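Local coordinates for sulfur oxidation protein soxB (Thermus thermophilus, PDB 2WDD) that hydrolyses a sulfur-sulfur bond, probably that of a cysteine S-thiosulfonate, in the Sox sulfur oxidation pathway and carries two manganese ions, at residues K124-L128 with G156-M160; F184-I189 with V214-P220; T362-V366 with A531-R535; E395-F400 with R500-A506; W418-Y422 with Y527-A531. One frame throughout, in Å; residues are numbered along the deposited sequence. Where two conformers were deposited one is given.

Interaction 1 (K124-L128 with G156-M160)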
# COMPACT_ATOMS: atom_id res chain seq x y z
N LYS A 124 21.49 16.45 10.57
CA LYS A 124 20.29 17.06 10.01
C LYS A 124 19.31 15.97 9.59
O LYS A 124 19.65 15.12 8.77
CB LYS A 124 20.67 17.89 8.78
CG LYS A 124 19.50 18.25 7.88
CD LYS A 124 18.88 19.56 8.31
CE LYS A 124 18.04 20.16 7.19
NZ LYS A 124 16.98 21.05 7.73
N ALA A 125 18.10 16.00 10.14
CA ALA A 125 17.10 14.98 9.81
C ALA A 125 15.86 15.54 9.13
O ALA A 125 15.37 16.62 9.47
CB ALA A 125 16.72 14.21 11.05
N LEU A 126 15.33 14.78 8.18
CA LEU A 126 14.11 15.15 7.48
C LEU A 126 13.14 13.99 7.60
O LEU A 126 13.55 12.83 7.51
CB LEU A 126 14.39 15.41 5.99
CG LEU A 126 15.19 16.66 5.65
CD1 LEU A 126 15.50 16.69 4.14
CD2 LEU A 126 14.42 17.93 6.07
N VAL A 127 11.88 14.32 7.87
CA VAL A 127 10.82 13.32 7.99
C VAL A 127 10.03 13.37 6.69
O VAL A 127 9.43 14.40 6.34
CB VAL A 127 9.93 13.61 9.21
CG1 VAL A 127 8.80 12.58 9.28
CG2 VAL A 127 10.76 13.57 10.50
N LEU A 128 10.06 12.26 5.95
CA LEU A 128 9.44 12.22 4.63
C LEU A 128 8.37 11.16 4.60
O LEU A 128 8.61 10.02 4.99
CB LEU A 128 10.50 11.90 3.59
CG LEU A 128 11.67 12.90 3.58
CD1 LEU A 128 12.70 12.47 2.57
CD2 LEU A 128 11.15 14.31 3.28
N GLY A 156 5.52 16.15 12.88
CA GLY A 156 6.31 17.12 12.15
C GLY A 156 6.85 16.55 10.85
O GLY A 156 8.04 16.28 10.73
N VAL A 157 5.96 16.33 9.88
CA VAL A 157 6.35 15.77 8.59
C VAL A 157 6.83 16.89 7.68
O VAL A 157 6.12 17.88 7.49
CB VAL A 157 5.16 15.02 7.95
CG1 VAL A 157 5.50 14.59 6.52
CG2 VAL A 157 4.74 13.84 8.81
N ASP A 158 8.03 16.77 7.12
CA ASP A 158 8.56 17.83 6.27
C ASP A 158 7.98 17.85 4.86
O ASP A 158 7.74 18.92 4.30
CB ASP A 158 10.08 17.72 6.19
CG ASP A 158 10.74 17.99 7.51
OD1 ASP A 158 10.58 19.11 8.04
OD2 ASP A 158 11.36 17.07 8.05
N HIS A 159 7.79 16.68 4.28
CA HIS A 159 7.23 16.58 2.93
C HIS A 159 6.36 15.36 2.80
O HIS A 159 6.54 14.37 3.52
CB HIS A 159 8.34 16.43 1.89
CG HIS A 159 9.24 17.62 1.78
ND1 HIS A 159 8.79 18.87 1.40
CD2 HIS A 159 10.58 17.74 1.94
CE1 HIS A 159 9.80 19.71 1.37
NE2 HIS A 159 10.90 19.05 1.68
N MET A 160 5.43 15.41 1.85
CA MET A 160 4.64 14.24 1.50
C MET A 160 4.30 14.33 0.02
O MET A 160 4.37 15.41 -0.59
CB MET A 160 3.37 14.11 2.34
CG MET A 160 2.16 14.84 1.77
SD MET A 160 0.64 14.57 2.79
CE MET A 160 0.07 12.96 2.14
O HOH W 1 12.82 17.14 10.26
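V127 and D158 meet where two backbones running 62° apart draw together into a single parallel bridge, L128 with H159, whose CA atoms lie 5.2 Å apart. V127 O takes D158 N at 2.9 Å and, weakly, H159 N. The N-H of the same residue is held by a side chain: V127 N points almost straight (174°) at D158 OD2, 2.8 Å away, and uses the anti lone pair of that oxygen. CG of D158 lies beside its own backbone N (chi1 -66°), which turns the carboxylate toward V127 N. A water reaches OD2 as well, donating to D158 OD2 and to A125 O, so this oxygen has two donors. An alanine in place of D158 would remove the carboxylate and would probably leave V127 N and the water without their shared acceptor. The L126 side chain crosses that of D158 at about a right angle, L126 CD2 3.7 Å from D158 OD2. L128 CD2 touches the edge of the H159 ring, 3.7 Å from H159 CD2 and in the ring plane; the ring nitrogens bond to H205 and E183 O. V127 CB rests on G156 O. The contact closes a beta-alpha-beta crossover: helix 146-155 leads into strand 159-160, strand 29-34 pairs with the far side of 124-129, and I111 of helix 104-120 covers V127.

Interaction 2 (F184-I189 with V214-P220)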
# COMPACT_ATOMS: atom_id res chain seq x y z
N PHE A 184 3.93 20.00 0.64
CA PHE A 184 3.50 19.00 -0.34
C PHE A 184 4.28 19.20 -1.64
O PHE A 184 4.39 20.33 -2.13
CB PHE A 184 1.99 19.14 -0.60
CG PHE A 184 1.43 18.07 -1.49
CD1 PHE A 184 0.93 16.90 -0.95
CD2 PHE A 184 1.42 18.21 -2.87
CE1 PHE A 184 0.43 15.89 -1.75
CE2 PHE A 184 0.93 17.20 -3.69
CZ PHE A 184 0.43 16.04 -3.12
N LEU A 185 4.83 18.12 -2.18
CA LEU A 185 5.59 18.18 -3.42
C LEU A 185 4.99 17.27 -4.49
O LEU A 185 4.51 16.18 -4.17
CB LEU A 185 7.04 17.72 -3.18
CG LEU A 185 7.87 18.48 -2.15
CD1 LEU A 185 9.22 17.80 -1.94
CD2 LEU A 185 8.06 19.94 -2.59
N SER A 186 5.09 17.68 -5.74
CA SER A 186 4.69 16.86 -6.88
C SER A 186 5.04 17.56 -8.18
O SER A 186 4.54 18.65 -8.45
CB SER A 186 3.19 16.52 -6.85
OG SER A 186 2.92 15.43 -5.97
N TYR A 187 5.93 16.95 -8.96
CA TYR A 187 6.31 17.54 -10.24
C TYR A 187 5.22 17.28 -11.28
O TYR A 187 5.11 18.00 -12.28
CB TYR A 187 7.64 16.94 -10.74
CG TYR A 187 7.45 15.64 -11.51
CD1 TYR A 187 7.27 15.64 -12.89
CD2 TYR A 187 7.33 14.43 -10.84
CE1 TYR A 187 7.05 14.47 -13.59
CE2 TYR A 187 7.08 13.25 -11.53
CZ TYR A 187 6.95 13.27 -12.90
OH TYR A 187 6.69 12.10 -13.58
N ASN A 188 4.42 16.24 -11.05
CA ASN A 188 3.49 15.75 -12.05
C ASN A 188 2.01 16.14 -12.02
O ASN A 188 1.30 15.84 -12.98
CB ASN A 188 3.62 14.23 -12.24
CG ASN A 188 3.31 13.45 -10.97
OD1 ASN A 188 3.71 13.82 -9.86
ND2 ASN A 188 2.59 12.34 -11.14
N ILE A 189 1.55 16.76 -10.94
CA ILE A 189 0.15 17.15 -10.85
C ILE A 189 0.04 18.52 -11.52
O ILE A 189 0.58 19.50 -11.01
CB ILE A 189 -0.34 17.17 -9.40
CG1 ILE A 189 -0.21 15.76 -8.79
CG2 ILE A 189 -1.81 17.62 -9.32
CD1 ILE A 189 -0.46 15.70 -7.30
N VAL A 214 14.80 17.34 -2.49
CA VAL A 214 13.78 16.29 -2.37
C VAL A 214 12.78 16.64 -3.47
O VAL A 214 12.16 17.71 -3.44
CB VAL A 214 13.08 16.30 -1.00
CG1 VAL A 214 11.95 15.25 -0.95
CG2 VAL A 214 14.07 16.04 0.12
N VAL A 215 12.68 15.78 -4.48
CA VAL A 215 11.74 15.96 -5.59
C VAL A 215 10.56 15.04 -5.30
O VAL A 215 10.77 13.92 -4.83
CB VAL A 215 12.39 15.57 -6.94
CG1 VAL A 215 11.41 15.75 -8.11
CG2 VAL A 215 13.69 16.35 -7.15
N GLY A 216 9.34 15.49 -5.55
CA GLY A 216 8.19 14.64 -5.31
C GLY A 216 7.49 14.15 -6.57
O GLY A 216 7.40 14.85 -7.57
N ALA A 217 6.97 12.93 -6.50
CA ALA A 217 6.19 12.36 -7.60
C ALA A 217 4.97 11.66 -7.03
O ALA A 217 5.09 10.79 -6.17
CB ALA A 217 7.02 11.39 -8.42
N SER A 218 3.79 12.09 -7.46
CA SER A 218 2.55 11.44 -7.05
C SER A 218 2.18 10.33 -8.05
O SER A 218 2.70 10.27 -9.16
CB SER A 218 1.42 12.46 -6.95
OG SER A 218 1.55 13.21 -5.76
N TYR A 219 1.28 9.44 -7.64
CA TYR A 219 0.90 8.31 -8.48
C TYR A 219 0.38 8.78 -9.83
O TYR A 219 -0.55 9.59 -9.88
CB TYR A 219 -0.18 7.50 -7.77
CG TYR A 219 -0.51 6.18 -8.44
CD1 TYR A 219 0.47 5.25 -8.73
CD2 TYR A 219 -1.83 5.85 -8.72
CE1 TYR A 219 0.17 4.04 -9.33
CE2 TYR A 219 -2.15 4.63 -9.30
CZ TYR A 219 -1.16 3.73 -9.59
OH TYR A 219 -1.49 2.51 -10.16
N PRO A 220 0.95 8.27 -10.93
CA PRO A 220 0.53 8.76 -12.26
C PRO A 220 -0.80 8.23 -12.78
O PRO A 220 -1.32 8.75 -13.78
CB PRO A 220 1.66 8.29 -13.19
CG PRO A 220 2.33 7.17 -12.45
CD PRO A 220 2.19 7.48 -10.99
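Y187 N donates to G216 O at 2.9 Å, tying the loop that leaves strand 183-184 to the end of strand 210-217. These strands belong to the two different mixed sheets that are layered face to face in the metallophosphoesterase-like fold, so the contact joins one sheet to the other. The amide of N188 reads the backbone of S218 on both sides. Its OD1 accepts from S218 N at 3.0 Å, in the carbonyl plane and on a lone pair; its ND2 gives to S218 O at 2.9 Å, from 45° above that carbonyl plane, and also to F236 O. CG of N188 stands between its backbone N and carbonyl carbon (chi1 62°), which swings the amide across to S218. The buried hydroxyls are satisfied in a chain: S186 OG donates to L185 O, and S218 OG lies 2.6 Å from S186 OG and is bonded to S162 OG too. I189 CD1 and the F184 ring wall in S218 OG. Apolar contacts fill the rest: L185 CB sits against G216, which has no CB in its way, and A217 CB meets the Y187 ring at its edge. Next along, the Y219 ring stacks on H286 and meets H163, both manganese ligands. The other end is tight, with L185 CD1 3.3 Å from V214 O.

Interaction 3 (T362-V366 with A531-R535)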
# COMPACT_ATOMS: atom_id res chain seq x y z
N THR A 362 -15.90 -2.48 19.50
CA THR A 362 -16.66 -3.61 20.02
C THR A 362 -16.52 -4.77 19.05
O THR A 362 -16.54 -4.59 17.83
CB THR A 362 -18.14 -3.25 20.25
OG1 THR A 362 -18.22 -2.09 21.09
CG2 THR A 362 -18.87 -4.41 20.92
N PRO A 363 -16.35 -5.99 19.57
CA PRO A 363 -16.20 -7.10 18.62
C PRO A 363 -17.47 -7.34 17.81
O PRO A 363 -18.58 -7.31 18.35
CB PRO A 363 -15.92 -8.31 19.52
CG PRO A 363 -15.44 -7.74 20.80
CD PRO A 363 -16.15 -6.43 20.96
N LEU A 364 -17.29 -7.58 16.52
CA LEU A 364 -18.40 -7.92 15.64
C LEU A 364 -18.47 -9.44 15.56
O LEU A 364 -19.55 -10.03 15.57
CB LEU A 364 -18.18 -7.34 14.25
CG LEU A 364 -18.30 -5.82 14.09
CD1 LEU A 364 -17.80 -5.43 12.72
CD2 LEU A 364 -19.76 -5.39 14.27
N ALA A 365 -17.30 -10.07 15.51
CA ALA A 365 -17.22 -11.53 15.47
C ALA A 365 -15.80 -11.92 15.80
O ALA A 365 -14.90 -11.08 15.78
CB ALA A 365 -17.58 -12.05 14.07
N VAL A 366 -15.59 -13.19 16.11
CA VAL A 366 -14.25 -13.69 16.39
C VAL A 366 -13.77 -14.52 15.19
O VAL A 366 -14.51 -15.35 14.66
CB VAL A 366 -14.21 -14.53 17.68
CG1 VAL A 366 -12.88 -15.28 17.81
CG2 VAL A 366 -14.44 -13.62 18.88
N ALA A 531 -20.63 -6.12 8.24
CA ALA A 531 -21.04 -6.02 9.63
C ALA A 531 -22.33 -6.83 9.86
O ALA A 531 -22.44 -7.52 10.86
CB ALA A 531 -21.22 -4.57 10.07
N GLU A 532 -23.26 -6.77 8.91
CA GLU A 532 -24.50 -7.53 9.02
C GLU A 532 -24.22 -9.02 9.12
O GLU A 532 -24.79 -9.73 9.96
CB GLU A 532 -25.39 -7.26 7.80
CG GLU A 532 -26.37 -6.13 7.99
CD GLU A 532 -27.22 -5.88 6.76
OE1 GLU A 532 -27.33 -6.79 5.91
OE2 GLU A 532 -27.76 -4.77 6.64
N TYR A 533 -23.33 -9.51 8.26
CA TYR A 533 -22.97 -10.92 8.25
C TYR A 533 -22.26 -11.31 9.54
O TYR A 533 -22.63 -12.28 10.20
CB TYR A 533 -22.05 -11.20 7.06
CG TYR A 533 -21.48 -12.60 7.04
CD1 TYR A 533 -22.29 -13.70 6.80
CD2 TYR A 533 -20.13 -12.82 7.27
CE1 TYR A 533 -21.76 -14.99 6.74
CE2 TYR A 533 -19.59 -14.09 7.23
CZ TYR A 533 -20.41 -15.17 6.97
OH TYR A 533 -19.87 -16.44 6.93
N LEU A 534 -21.21 -10.57 9.89
CA LEU A 534 -20.42 -10.89 11.07
C LEU A 534 -21.22 -10.88 12.37
O LEU A 534 -21.06 -11.79 13.20
CB LEU A 534 -19.21 -9.95 11.18
CG LEU A 534 -18.19 -10.07 10.05
CD1 LEU A 534 -17.12 -8.98 10.20
CD2 LEU A 534 -17.54 -11.45 10.04
N ARG A 535 -22.05 -9.86 12.57
CA ARG A 535 -22.87 -9.78 13.79
C ARG A 535 -23.72 -11.04 13.90
O ARG A 535 -23.84 -11.62 14.97
CB ARG A 535 -23.84 -8.58 13.73
CG ARG A 535 -23.20 -7.21 13.67
CD ARG A 535 -24.28 -6.15 13.40
NE ARG A 535 -23.74 -4.80 13.42
CZ ARG A 535 -23.96 -3.89 12.47
NH1 ARG A 535 -24.72 -4.19 11.43
NH2 ARG A 535 -23.41 -2.68 12.57
O HOH W 2 -21.50 -11.32 16.75
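L364 O is bound to a water at 2.6 Å, and the same water donates to R535 O at 3.0 Å, a polar bridge between the loop entering strand 365-367 and helix 526-537. This is helix-on-strand packing in the C-terminal part of the chain: the helix leads directly into strand 539-540, which pairs parallel with 365-367, while V366 hydrogen-bonds to G538 and V540. No direct hydrogen bond joins the two segments. L364 O also lies near L534 O, but both are acceptors, and the water takes up the first of them. The rest is apolar. A365 CB packs on L534 CB at 3.9 Å and lies 3.6 Å from L534 O. L364 CB faces L534 CB at 4.2 Å. Farther out, L364 and R535 run side by side, pointing the same way, with L364 CD2 3.9 Å from R535 CG; W418 and L421 of helix 418-425 pack on L364 as well. R535 stays extended from CG to NE (chi2 171°, chi3 176°), which carries its guanidinium back along the helix by one turn. There A531 CB stands over the centre of the guanidinium face, 3.6 Å above its plane.

Interaction 4 (E395-F400 with R500-A506)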
# COMPACT_ATOMS: atom_id res chain seq x y z
N GLU A 395 -28.26 -15.10 -4.50
CA GLU A 395 -28.36 -15.14 -5.95
C GLU A 395 -27.01 -14.89 -6.64
O GLU A 395 -26.81 -15.27 -7.80
CB GLU A 395 -29.38 -14.10 -6.43
CG GLU A 395 -30.66 -14.08 -5.61
CD GLU A 395 -30.71 -12.93 -4.60
OE1 GLU A 395 -31.74 -12.23 -4.57
OE2 GLU A 395 -29.76 -12.76 -3.81
N VAL A 396 -26.07 -14.27 -5.92
CA VAL A 396 -24.76 -13.96 -6.49
C VAL A 396 -23.92 -15.20 -6.77
O VAL A 396 -23.73 -16.03 -5.88
CB VAL A 396 -23.99 -12.98 -5.62
CG1 VAL A 396 -22.57 -12.77 -6.16
CG2 VAL A 396 -24.74 -11.66 -5.52
N GLU A 397 -23.38 -15.27 -7.99
CA GLU A 397 -22.56 -16.40 -8.41
C GLU A 397 -21.07 -16.16 -8.30
O GLU A 397 -20.31 -17.08 -8.01
CB GLU A 397 -22.93 -16.83 -9.83
CG GLU A 397 -24.37 -17.32 -9.91
CD GLU A 397 -24.93 -17.32 -11.32
OE1 GLU A 397 -24.76 -18.33 -12.01
OE2 GLU A 397 -25.62 -16.34 -11.69
N VAL A 398 -20.64 -14.92 -8.54
CA VAL A 398 -19.22 -14.58 -8.44
C VAL A 398 -19.08 -13.24 -7.73
O VAL A 398 -19.81 -12.29 -8.02
CB VAL A 398 -18.55 -14.54 -9.83
CG1 VAL A 398 -18.38 -15.95 -10.38
CG2 VAL A 398 -19.35 -13.66 -10.80
N VAL A 399 -18.13 -13.15 -6.79
CA VAL A 399 -17.89 -11.90 -6.08
C VAL A 399 -16.48 -11.43 -6.41
O VAL A 399 -15.51 -12.14 -6.10
CB VAL A 399 -18.02 -12.07 -4.56
CG1 VAL A 399 -17.76 -10.74 -3.85
CG2 VAL A 399 -19.39 -12.67 -4.18
N PHE A 400 -16.36 -10.25 -7.02
CA PHE A 400 -15.05 -9.69 -7.37
C PHE A 400 -14.59 -8.74 -6.27
O PHE A 400 -15.21 -7.70 -6.06
CB PHE A 400 -15.12 -8.91 -8.69
CG PHE A 400 -15.37 -9.77 -9.90
CD1 PHE A 400 -14.32 -10.09 -10.76
CD2 PHE A 400 -16.64 -10.21 -10.21
CE1 PHE A 400 -14.54 -10.85 -11.89
CE2 PHE A 400 -16.86 -10.99 -11.34
CZ PHE A 400 -15.81 -11.32 -12.18
N ARG A 500 -23.47 -17.40 -21.11
CA ARG A 500 -24.36 -17.38 -19.97
C ARG A 500 -24.20 -16.08 -19.19
O ARG A 500 -23.09 -15.54 -19.07
CB ARG A 500 -24.05 -18.57 -19.05
CG ARG A 500 -24.90 -18.66 -17.79
CD ARG A 500 -24.41 -19.81 -16.92
NE ARG A 500 -25.37 -20.21 -15.89
CZ ARG A 500 -25.78 -19.42 -14.90
NH1 ARG A 500 -25.33 -18.18 -14.81
NH2 ARG A 500 -26.66 -19.87 -14.01
N ARG A 501 -25.31 -15.58 -18.67
CA ARG A 501 -25.32 -14.38 -17.84
C ARG A 501 -25.17 -14.86 -16.40
O ARG A 501 -25.93 -15.72 -15.95
CB ARG A 501 -26.64 -13.62 -17.98
CG ARG A 501 -26.82 -12.86 -19.28
CD ARG A 501 -27.79 -11.70 -19.12
NE ARG A 501 -28.87 -11.99 -18.17
CZ ARG A 501 -29.59 -11.07 -17.54
NH1 ARG A 501 -29.35 -9.78 -17.75
NH2 ARG A 501 -30.55 -11.43 -16.69
N TYR A 502 -24.16 -14.35 -15.70
CA TYR A 502 -23.92 -14.71 -14.32
C TYR A 502 -24.14 -13.49 -13.45
O TYR A 502 -23.77 -12.37 -13.84
CB TYR A 502 -22.46 -15.14 -14.14
CG TYR A 502 -22.08 -16.44 -14.83
CD1 TYR A 502 -22.11 -17.64 -14.14
CD2 TYR A 502 -21.64 -16.44 -16.15
CE1 TYR A 502 -21.76 -18.83 -14.76
CE2 TYR A 502 -21.28 -17.63 -16.78
CZ TYR A 502 -21.34 -18.81 -16.08
OH TYR A 502 -20.96 -19.99 -16.68
N LEU A 503 -24.73 -13.67 -12.27
CA LEU A 503 -24.90 -12.54 -11.37
C LEU A 503 -23.59 -12.33 -10.61
O LEU A 503 -23.09 -13.25 -9.94
CB LEU A 503 -26.07 -12.72 -10.40
CG LEU A 503 -26.31 -11.51 -9.49
CD1 LEU A 503 -26.60 -10.25 -10.29
CD2 LEU A 503 -27.43 -11.79 -8.50
N ALA A 504 -23.04 -11.14 -10.76
CA ALA A 504 -21.78 -10.80 -10.14
C ALA A 504 -21.97 -9.73 -9.09
O ALA A 504 -22.96 -9.01 -9.07
CB ALA A 504 -20.79 -10.30 -11.19
N ALA A 505 -20.98 -9.62 -8.21
CA ALA A 505 -20.97 -8.55 -7.22
C ALA A 505 -19.56 -8.01 -7.22
O ALA A 505 -18.61 -8.74 -7.46
CB ALA A 505 -21.35 -9.08 -5.83
N ALA A 506 -19.41 -6.70 -7.01
CA ALA A 506 -18.08 -6.10 -6.99
C ALA A 506 -18.11 -4.84 -6.18
O ALA A 506 -19.14 -4.17 -6.10
CB ALA A 506 -17.61 -5.78 -8.41
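E397 and R500 form the one salt bridge of the contact, E397 OE1 to R500 NH1 at 2.9 Å. The side chains come from opposite directions, and carboxylate and guanidinium planes stand 73° apart, so the groups do not meet flat. R500 NH1 also lies over one face of the Y502 ring, offset toward its rim, and the OH of that tyrosine goes on to D497 N. The other carboxylate oxygen is used as well: L503 N points straight (174°) at E397 OE2, 2.9 Å away, arriving from above the carboxylate plane.

Backbone bonds continue the pairing. L503 O takes two donors, E397 N at 2.8 Å and V398 N at 3.3 Å, so the register shifts by one residue before the regular pairing begins. Beyond it lies a regular parallel strand pair of the 5'-nucleotidase C-terminal domain, with A505 N on V398 O and F400 N on A505 O at 2.7 Å. Strand 468-470 flanks 398-401, and strand 431-438 flanks 501-507, both antiparallel.

Apolar contacts sort by face. On one, V398 CG2 touches A504 CB at 3.7 Å, F400 CB meets A506 CB, and the F400 ring reaches back so that CE2 approaches A504 CB at 4.0 Å, its edge lying near A505 O. On the other, V396 CG1 packs on A505 CB at 3.9 Å, and V389 of helix 380-392 also touches A505. At the margin, V396 and L503 cross at about a right angle, and L503 CD2 also lies against E395 CB.

Interaction 5 (W418-Y422 with Y527-A531). With TBU (tertiary-butyl alcohol), chain D.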
# COMPACT_ATOMS: atom_id res chain seq x y z
N TRP A 418 -15.14 -2.85 13.84
CA TRP A 418 -15.45 -1.91 12.78
C TRP A 418 -14.16 -1.26 12.29
O TRP A 418 -14.00 -1.00 11.10
CB TRP A 418 -16.43 -0.84 13.28
CG TRP A 418 -17.84 -1.14 12.94
CD1 TRP A 418 -18.82 -1.59 13.78
CD2 TRP A 418 -18.46 -0.99 11.65
NE1 TRP A 418 -20.00 -1.75 13.10
CE2 TRP A 418 -19.81 -1.38 11.79
CE3 TRP A 418 -17.99 -0.59 10.40
CZ2 TRP A 418 -20.70 -1.36 10.72
CZ3 TRP A 418 -18.88 -0.55 9.35
CH2 TRP A 418 -20.22 -0.93 9.51
N ASP A 419 -13.24 -0.99 13.21
CA ASP A 419 -11.97 -0.38 12.81
C ASP A 419 -11.26 -1.26 11.78
O ASP A 419 -10.70 -0.75 10.81
CB ASP A 419 -11.08 -0.05 14.00
CG ASP A 419 -10.07 1.07 13.70
OD1 ASP A 419 -10.48 2.10 13.13
OD2 ASP A 419 -8.86 0.87 13.95
N HIS A 420 -11.34 -2.58 11.95
CA HIS A 420 -10.76 -3.50 10.97
C HIS A 420 -11.53 -3.41 9.66
O HIS A 420 -10.94 -3.42 8.58
CB HIS A 420 -10.80 -4.95 11.46
CG HIS A 420 -9.95 -5.21 12.67
ND1 HIS A 420 -10.44 -5.90 13.76
CD2 HIS A 420 -8.65 -4.96 12.93
CE1 HIS A 420 -9.48 -6.04 14.65
NE2 HIS A 420 -8.38 -5.47 14.18
N LEU A 421 -12.86 -3.38 9.73
CA LEU A 421 -13.64 -3.32 8.50
C LEU A 421 -13.23 -2.08 7.70
O LEU A 421 -13.12 -2.14 6.47
CB LEU A 421 -15.14 -3.29 8.78
CG LEU A 421 -15.75 -4.52 9.44
CD1 LEU A 421 -17.29 -4.40 9.43
CD2 LEU A 421 -15.29 -5.79 8.74
N TYR A 422 -13.01 -0.96 8.38
CA TYR A 422 -12.60 0.26 7.69
C TYR A 422 -11.16 0.14 7.17
O TYR A 422 -10.84 0.64 6.09
CB TYR A 422 -12.73 1.49 8.59
CG TYR A 422 -14.15 1.83 9.01
CD1 TYR A 422 -15.19 1.84 8.10
CD2 TYR A 422 -14.42 2.17 10.34
CE1 TYR A 422 -16.49 2.14 8.50
CE2 TYR A 422 -15.72 2.48 10.74
CZ TYR A 422 -16.74 2.47 9.82
OH TYR A 422 -18.01 2.79 10.22
N TYR A 527 -18.92 -2.47 3.75
CA TYR A 527 -18.75 -2.68 5.19
C TYR A 527 -20.06 -2.89 5.95
O TYR A 527 -20.07 -3.58 6.97
CB TYR A 527 -17.83 -1.65 5.86
CG TYR A 527 -18.07 -0.23 5.44
CD1 TYR A 527 -19.18 0.48 5.89
CD2 TYR A 527 -17.13 0.46 4.68
CE1 TYR A 527 -19.37 1.81 5.54
CE2 TYR A 527 -17.31 1.78 4.34
CZ TYR A 527 -18.43 2.46 4.78
OH TYR A 527 -18.60 3.78 4.39
N GLU A 528 -21.15 -2.33 5.43
CA GLU A 528 -22.46 -2.54 6.06
C GLU A 528 -22.84 -4.00 5.87
O GLU A 528 -23.40 -4.64 6.77
CB GLU A 528 -23.52 -1.62 5.47
CG GLU A 528 -23.34 -0.16 5.88
CD GLU A 528 -24.42 0.76 5.32
OE1 GLU A 528 -25.38 0.27 4.68
OE2 GLU A 528 -24.31 1.99 5.54
N VAL A 529 -22.56 -4.54 4.68
CA VAL A 529 -22.88 -5.93 4.40
C VAL A 529 -22.04 -6.82 5.30
O VAL A 529 -22.54 -7.78 5.90
CB VAL A 529 -22.63 -6.24 2.89
CG1 VAL A 529 -22.86 -7.71 2.59
CG2 VAL A 529 -23.50 -5.36 2.00
N LEU A 530 -20.75 -6.50 5.42
CA LEU A 530 -19.87 -7.29 6.26
C LEU A 530 -20.29 -7.29 7.71
O LEU A 530 -20.29 -8.34 8.35
CB LEU A 530 -18.43 -6.78 6.14
CG LEU A 530 -17.84 -7.01 4.76
CD1 LEU A 530 -16.49 -6.35 4.67
CD2 LEU A 530 -17.74 -8.52 4.46
N ALA A 531 -20.63 -6.12 8.24
CA ALA A 531 -21.04 -6.02 9.63
C ALA A 531 -22.33 -6.83 9.86
O ALA A 531 -22.44 -7.52 10.86
CB ALA A 531 -21.22 -4.57 10.07
O TBU D . -18.04 5.64 7.85
C TBU D . -18.79 6.84 7.96
C1 TBU D . -19.90 6.69 8.98
C2 TBU D . -17.85 7.97 8.40
C3 TBU D . -19.43 7.17 6.60
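Y527 meets W418 and Y422 in an aromatic cluster between two helices whose local axes run 143° apart and 10.4 Å from each other at closest; the contact has no hydrogen bond between the segments. Y527 comes first and does most. Its CG sits between backbone N and carbonyl carbon (chi1 44°), the crowded position, which throws the ring across toward helix 418-425. The edge of Y422 points at its face, an edge-to-face pair with planes at 80° and CE1 of Y422 over the centre of the Y527 ring, 4.1 Å from CD1 of Y527. From another side, W418 CZ3 comes to 3.6 Å from Y527 CD1, which lies at the edge of the indole near its plane. Y422 and Y527, with L141, line the pocket of a bound tertiary-butyl alcohol, whose oxygen lies 3.7 Å from Y422 OH, too far for a hydrogen bond; that hydroxyl is bonded to H359 instead. A leucine at Y527 would probably leave the Y422 edge without a flat face to point at and open a gap beside W418 and the alcohol. E528 turns away from the other helix. L530 follows, its CB 4.2 Å from L421 CD2, with W381 of helix 380-392 packing on both leucines. The last is A531, on which L421 also rests: L421 CD1 lies 4.0 Å from A531 CB and over one face of the indole, offset toward its rim. The tightest spot is W418 CZ2 against A531 CB, at 3.3 Å.

How the interactions relate
Following the chain from the N terminus, interaction 1 closes a mainly helical loop of 27 residues, and interaction 2 then closes one of 24 with no helix. The two are in series yet touch in space: M160 O probably accepts from L185 N, and H159 packs on L185 and V214, linking neighbouring strands of one sheet to the second. Interaction 3 opens at 362-366 and spans 164 residues before 531-535; interaction 4, pairing strands 398-401 and 501-507, falls wholly within that span. Interaction 5 crosses interaction 4 and shares A531 with interaction 3; together, interactions 3 and 5 hold strand 365-367 and helix 418-425 to helix 526-537.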